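Local coordinates for RNA-binding protein (Sulfolobus solfataricus, PDB 2NRQ) that is of unknown function, resembling RNA-binding proteins in structure although RNA binding itself is considered unlikely, at residues A[29-32]-A[33-37]; A[12-15]-A[16-20]; A[67-70]-A[71-75]. All coordinates share one frame; numbering follows the deposited sequence.

In the fold
Contacts 1 and 3 are partly buried and share one patch of core, whereas contact 2 lies at the surface, its centre about 20 Å from that of contact 1 and 25 Å from that of contact 3. Contacts 2 and 1 bracket the same helix, 20-30: contact 2 links strand 7-14 to its start, contact 1 leads from its end toward strand 39-46. Contact 3 belongs to helix 62-73, and F68 and Q67 there touch F31 and L34 of contact 1. Chemistry follows place: aromatic faces and aliphatic branches in contact 3, a cis-proline turn backed by F31 and I35 in contact 1, and a glutamate gripping one backbone amide and a lysine in contact 2.

Contact 1 of 3, residues A[29-32]-A[33-37]; sequences SFFS and PLISN
F31 and I35 meet through both backbone and side chain just after helix 20-30 has ended. The hydrogen bonding centres on the carbonyl oxygen of F31, which accepts a nearly straight bond from I35 N (3.0 Å, N-H...O 175°); the donor lies tilted from the carbonyl plane. One residue further on, S32 N binds S29 O at 2.7 Å and draws the last helical turn closed. A water makes weak bonds to S32 O and L34 N.

The apolar part is small. F31 CB faces I35 CB at 3.8 Å, while the CG2 branch of I35 lies 3.6 Å from F31 O. Setting CG anti to the carbonyl carbon (chi1 -70°) points the F31 ring mostly away from 33-37, with I35 CD1 at an oblique angle to it; F30 CD2 lies over the centre of one ring face, and F68 and I72 of helix 62-73 also touch the side chain. The branched I35 suits a buried site and rests on Y58 and F60 of strand 52-60, whereas the small polar S32 suits an exposed place.

The bend itself comes from the cis peptide between S32 and P33, a geometry proline tolerates far better than other residues. The backbone angles of these two are those of a type VIa turn, here leading from helix 20-30 through a short 3-10 segment toward strand 39-46.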
# COMPACT_ATOMS: atom_id res chain seq x y z
N SER A 29 -10.28 5.11 5.12
CA SER A 29 -10.54 6.52 4.88
C SER A 29 -9.53 7.08 3.88
O SER A 29 -9.89 7.65 2.84
CB SER A 29 -10.44 7.30 6.17
OG SER A 29 -10.39 8.68 5.87
N PHE A 30 -8.25 6.91 4.19
CA PHE A 30 -7.19 7.39 3.34
C PHE A 30 -7.40 7.01 1.87
O PHE A 30 -7.03 7.75 0.97
CB PHE A 30 -5.85 6.85 3.82
CG PHE A 30 -4.67 7.55 3.24
CD1 PHE A 30 -4.16 8.70 3.84
CD2 PHE A 30 -4.07 7.07 2.07
CE1 PHE A 30 -3.06 9.37 3.29
CE2 PHE A 30 -2.97 7.73 1.52
CZ PHE A 30 -2.47 8.88 2.13
N PHE A 31 -7.95 5.83 1.62
CA PHE A 31 -8.17 5.38 0.25
C PHE A 31 -9.62 5.48 -0.16
O PHE A 31 -10.05 4.89 -1.15
CB PHE A 31 -7.70 3.94 0.09
CG PHE A 31 -6.22 3.78 0.16
CD1 PHE A 31 -5.62 3.25 1.30
CD2 PHE A 31 -5.42 4.17 -0.91
CE1 PHE A 31 -4.24 3.11 1.37
CE2 PHE A 31 -4.05 4.04 -0.85
CZ PHE A 31 -3.45 3.51 0.30
N SER A 32 -10.37 6.24 0.63
CA SER A 32 -11.78 6.45 0.38
C SER A 32 -11.95 7.42 -0.77
O SER A 32 -11.18 8.38 -0.91
CB SER A 32 -12.46 6.97 1.64
OG SER A 32 -13.57 7.79 1.33
N PRO A 33 -12.98 7.20 -1.61
CA PRO A 33 -13.92 6.09 -1.48
C PRO A 33 -13.65 4.90 -2.39
O PRO A 33 -14.45 3.97 -2.46
CB PRO A 33 -15.25 6.75 -1.79
CG PRO A 33 -14.87 7.64 -2.94
CD PRO A 33 -13.51 8.22 -2.54
N LEU A 34 -12.53 4.93 -3.11
CA LEU A 34 -12.22 3.82 -4.01
C LEU A 34 -12.22 2.49 -3.28
O LEU A 34 -12.84 1.52 -3.75
CB LEU A 34 -10.87 4.01 -4.69
CG LEU A 34 -10.54 2.88 -5.67
CD1 LEU A 34 -11.39 3.03 -6.91
CD2 LEU A 34 -9.06 2.89 -6.04
N ILE A 35 -11.53 2.44 -2.14
CA ILE A 35 -11.40 1.22 -1.34
C ILE A 35 -12.75 0.64 -0.91
O ILE A 35 -12.84 -0.50 -0.46
CB ILE A 35 -10.54 1.48 -0.09
CG1 ILE A 35 -10.07 0.15 0.49
CG2 ILE A 35 -11.34 2.27 0.95
CD1 ILE A 35 -8.98 0.28 1.53
N SER A 36 -13.80 1.43 -1.04
CA SER A 36 -15.10 0.94 -0.65
C SER A 36 -15.58 -0.09 -1.68
O SER A 36 -16.43 -0.94 -1.38
CB SER A 36 -16.06 2.12 -0.56
OG SER A 36 -17.25 1.74 0.11
N ASN A 37 -15.02 -0.03 -2.88
CA ASN A 37 -15.40 -0.94 -3.95
C ASN A 37 -14.56 -2.20 -3.98
O ASN A 37 -14.80 -3.08 -4.80
CB ASN A 37 -15.24 -0.28 -5.32
CG ASN A 37 -15.87 1.09 -5.39
OD1 ASN A 37 -15.75 1.77 -6.41
ND2 ASN A 37 -16.53 1.50 -4.31
O HOH W 1 -10.34 7.63 -3.46

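Contact 2 of 3, residues A[12-15]-A[16-20]; sequences VFIH and ETEDY
H15 and E18 lie side by side and point the same way, so the glutamate carboxylate comes up against the edge of the imidazole instead of over its face. E18 OE1 sits near the ring plane, 3.1 Å from H15 CD2, while the carboxylate is turned 41° from the ring. The same oxygen accepts a hydrogen bond from H15 N at 2.5 Å (N-H...O 161°), using its anti lone pair, the one directed away from OE2. E18 gets there by setting CG anti to its own carbonyl carbon (chi1 -59°) and running straight on to CD, which carries the acid back along the start of the turn. In return, E18 N binds H15 O at 3.0 Å, approaching from above the carbonyl plane. Residues 15-18 are thus closed twice, by a backbone bond and by a side chain long enough to span the turn. Exchanging this glutamate for an alanine would probably leave H15 N without its acceptor and K103 without its carboxylate mate.

On the inner side, I14 crosses Y20 at about a right angle, its CD1 lying 3.4 Å from Y20 CD1, and its CG2 branch rests 3.7 Å from E18 CB. An isoleucine fills this buried place with two apolar arms. E16, at the exposed bend, has N bound to a water at 2.9 Å and its carboxylate hydrogen-bonded to K52 N.

The turn joins strand 7-14, whose I14 pairs with I54 of strand 52-60, to helix 20-30. D19 is the N-cap of that helix, its OD1 taking K22 N, while K103, at the start of helix 103-109, bridges to E18 OE2 and also binds F13 O.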
# COMPACT_ATOMS: atom_id res chain seq x y z
N VAL A 12 -1.61 -5.91 5.36
CA VAL A 12 -1.00 -5.50 6.62
C VAL A 12 -1.19 -6.56 7.68
O VAL A 12 -2.23 -7.21 7.72
CB VAL A 12 -1.61 -4.19 7.19
CG1 VAL A 12 -0.50 -3.19 7.45
CG2 VAL A 12 -2.66 -3.64 6.26
N PHE A 13 -0.18 -6.74 8.52
CA PHE A 13 -0.24 -7.68 9.62
C PHE A 13 -0.42 -6.80 10.84
O PHE A 13 0.40 -5.94 11.09
CB PHE A 13 1.07 -8.45 9.77
CG PHE A 13 1.44 -9.29 8.58
CD1 PHE A 13 0.58 -10.30 8.13
CD2 PHE A 13 2.64 -9.08 7.91
CE1 PHE A 13 0.92 -11.08 7.02
CE2 PHE A 13 3.00 -9.86 6.79
CZ PHE A 13 2.13 -10.86 6.35
N ILE A 14 -1.50 -7.00 11.59
CA ILE A 14 -1.71 -6.19 12.78
C ILE A 14 -1.52 -7.03 14.01
O ILE A 14 -2.02 -8.15 14.10
CB ILE A 14 -3.10 -5.58 12.78
CG1 ILE A 14 -3.26 -4.71 11.53
CG2 ILE A 14 -3.30 -4.76 14.06
CD1 ILE A 14 -4.67 -4.25 11.26
N HIS A 15 -0.78 -6.48 14.97
CA HIS A 15 -0.44 -7.17 16.22
C HIS A 15 -1.35 -6.83 17.40
O HIS A 15 -2.13 -5.88 17.34
CB HIS A 15 1.00 -6.84 16.59
CG HIS A 15 1.99 -7.30 15.58
ND1 HIS A 15 2.52 -8.57 15.58
CD2 HIS A 15 2.54 -6.67 14.51
CE1 HIS A 15 3.35 -8.71 14.56
NE2 HIS A 15 3.38 -7.57 13.90
N GLU A 16 -1.24 -7.61 18.46
CA GLU A 16 -2.05 -7.39 19.65
C GLU A 16 -1.90 -5.97 20.21
O GLU A 16 -2.89 -5.30 20.51
CB GLU A 16 -1.68 -8.42 20.73
CG GLU A 16 -2.28 -9.80 20.48
CD GLU A 16 -1.62 -10.88 21.31
OE1 GLU A 16 -2.09 -12.04 21.28
OE2 GLU A 16 -0.62 -10.55 22.00
N THR A 17 -0.66 -5.53 20.33
CA THR A 17 -0.35 -4.20 20.83
C THR A 17 -0.89 -3.07 19.95
O THR A 17 -1.10 -1.96 20.42
CB THR A 17 1.17 -4.04 20.96
OG1 THR A 17 1.62 -4.85 22.04
CG2 THR A 17 1.54 -2.58 21.20
N GLU A 18 -1.11 -3.36 18.68
CA GLU A 18 -1.59 -2.33 17.76
C GLU A 18 -3.10 -2.07 17.87
O GLU A 18 -3.86 -2.93 18.30
CB GLU A 18 -1.21 -2.72 16.33
CG GLU A 18 0.30 -2.87 16.14
CD GLU A 18 0.70 -3.22 14.73
OE1 GLU A 18 0.44 -4.35 14.29
OE2 GLU A 18 1.29 -2.35 14.05
N ASP A 19 -3.51 -0.86 17.52
CA ASP A 19 -4.91 -0.49 17.56
C ASP A 19 -5.48 -0.85 16.19
O ASP A 19 -5.39 -0.07 15.25
CB ASP A 19 -5.07 1.01 17.83
CG ASP A 19 -6.53 1.43 17.99
OD1 ASP A 19 -7.34 1.12 17.09
OD2 ASP A 19 -6.86 2.06 19.01
N TYR A 20 -6.04 -2.05 16.11
CA TYR A 20 -6.61 -2.58 14.89
C TYR A 20 -7.65 -1.68 14.22
O TYR A 20 -7.61 -1.47 13.01
CB TYR A 20 -7.22 -3.95 15.17
CG TYR A 20 -8.04 -4.50 14.04
CD1 TYR A 20 -7.44 -5.12 12.94
CD2 TYR A 20 -9.43 -4.34 14.03
CE1 TYR A 20 -8.20 -5.56 11.86
CE2 TYR A 20 -10.19 -4.77 12.95
CZ TYR A 20 -9.57 -5.38 11.87
OH TYR A 20 -10.32 -5.75 10.78
O HOH W 2 0.41 -9.86 17.80

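Contact 3 of 3, residues A[67-70]-A[71-75]; sequences QFFK and IILEK
F69 and L73, one helical turn apart, pack with the leucine lying over the aromatic face: L73 CD1 stands 3.9 Å from the ring centroid, 10° off its normal, a CH-pi contact, with L73 CG 3.7 Å from F69 CE1. F68 and I72 repeat the theme less centrally. There I72 CG1 makes the CH-pi contact at 4.3 Å, displaced toward the rim, and I72 CD1 comes within 3.4 Å of F68 CE2. I72 keeps CG1 beside its own N (chi1 -70°), and this turns the longer branch back over the ring. Beneath these pairs runs the helical backbone, with L73 N bonded to F69 O at 2.9 Å, nearly in line with the C=O.

The other side is looser. K70 and E74 meet through carbon and carboxylate, K70 CG lying 3.6 Å from E74 OE2, while K70 NZ is 7.0 Å from that oxygen; they form no salt bridge. Long polar chains suit this exposed side, where Q67 also lies.

F68 stacks on F60 and touches A8 and I10 of strand 7-14, while F69 meets F127 and I138, and L73 meets L141 of helix 134-145. Aromatic and aliphatic residues spaced i to i+4 on one side and charged ones on the other mark helix 62-73 as amphipathic, packed on an antiparallel sheet.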
# COMPACT_ATOMS: atom_id res chain seq x y z
N GLN A 67 -6.69 3.06 -10.82
CA GLN A 67 -7.16 4.15 -9.97
C GLN A 67 -6.56 4.12 -8.56
O GLN A 67 -6.46 5.16 -7.91
CB GLN A 67 -8.69 4.14 -9.89
CG GLN A 67 -9.39 4.21 -11.24
CD GLN A 67 -8.85 5.34 -12.13
OE1 GLN A 67 -8.68 6.48 -11.69
NE2 GLN A 67 -8.59 5.01 -13.40
N PHE A 68 -6.16 2.94 -8.09
CA PHE A 68 -5.56 2.82 -6.76
C PHE A 68 -4.13 3.35 -6.80
O PHE A 68 -3.68 4.08 -5.91
CB PHE A 68 -5.56 1.36 -6.30
CG PHE A 68 -4.83 1.14 -5.01
CD1 PHE A 68 -5.30 1.68 -3.83
CD2 PHE A 68 -3.65 0.40 -4.99
CE1 PHE A 68 -4.63 1.50 -2.65
CE2 PHE A 68 -2.96 0.20 -3.80
CZ PHE A 68 -3.45 0.75 -2.63
N PHE A 69 -3.40 2.95 -7.84
CA PHE A 69 -2.03 3.41 -8.02
C PHE A 69 -2.08 4.92 -8.12
O PHE A 69 -1.35 5.63 -7.43
CB PHE A 69 -1.45 2.83 -9.31
CG PHE A 69 -0.01 3.19 -9.54
CD1 PHE A 69 0.81 3.55 -8.47
CD2 PHE A 69 0.54 3.12 -10.81
CE1 PHE A 69 2.16 3.82 -8.66
CE2 PHE A 69 1.90 3.39 -11.02
CZ PHE A 69 2.71 3.74 -9.94
N LYS A 70 -2.98 5.39 -8.98
CA LYS A 70 -3.17 6.81 -9.21
C LYS A 70 -3.36 7.55 -7.89
O LYS A 70 -2.67 8.53 -7.62
CB LYS A 70 -4.38 7.01 -10.12
CG LYS A 70 -4.33 8.24 -11.00
CD LYS A 70 -4.46 7.87 -12.48
CE LYS A 70 -3.26 7.03 -12.97
NZ LYS A 70 -3.17 6.89 -14.46
N ILE A 71 -4.29 7.09 -7.06
CA ILE A 71 -4.53 7.76 -5.80
C ILE A 71 -3.31 7.75 -4.88
O ILE A 71 -3.11 8.69 -4.11
CB ILE A 71 -5.79 7.19 -5.07
CG1 ILE A 71 -5.73 7.48 -3.57
CG2 ILE A 71 -5.92 5.72 -5.34
CD1 ILE A 71 -5.91 8.94 -3.23
N ILE A 72 -2.48 6.72 -4.97
CA ILE A 72 -1.26 6.66 -4.16
C ILE A 72 -0.30 7.74 -4.67
O ILE A 72 0.37 8.43 -3.89
CB ILE A 72 -0.55 5.29 -4.29
CG1 ILE A 72 -1.37 4.19 -3.62
CG2 ILE A 72 0.83 5.37 -3.67
CD1 ILE A 72 -0.78 2.82 -3.79
N LEU A 73 -0.25 7.87 -5.99
CA LEU A 73 0.60 8.86 -6.64
C LEU A 73 0.18 10.28 -6.33
O LEU A 73 1.01 11.17 -6.26
CB LEU A 73 0.58 8.65 -8.16
CG LEU A 73 1.34 7.44 -8.69
CD1 LEU A 73 1.14 7.34 -10.19
CD2 LEU A 73 2.81 7.56 -8.34
N GLU A 74 -1.11 10.49 -6.15
CA GLU A 74 -1.64 11.82 -5.87
C GLU A 74 -1.59 12.15 -4.40
O GLU A 74 -1.96 13.26 -4.00
CB GLU A 74 -3.07 11.92 -6.37
CG GLU A 74 -3.25 11.28 -7.74
CD GLU A 74 -4.69 11.11 -8.14
OE1 GLU A 74 -5.52 10.77 -7.26
OE2 GLU A 74 -5.00 11.31 -9.34
N LYS A 75 -1.14 11.21 -3.58
CA LYS A 75 -1.08 11.42 -2.15
C LYS A 75 0.34 11.42 -1.63
O LYS A 75 0.66 12.13 -0.68
CB LYS A 75 -1.87 10.34 -1.42
CG LYS A 75 -3.36 10.39 -1.64
CD LYS A 75 -4.08 10.98 -0.44
CE LYS A 75 -5.55 10.62 -0.48
NZ LYS A 75 -6.25 11.02 0.77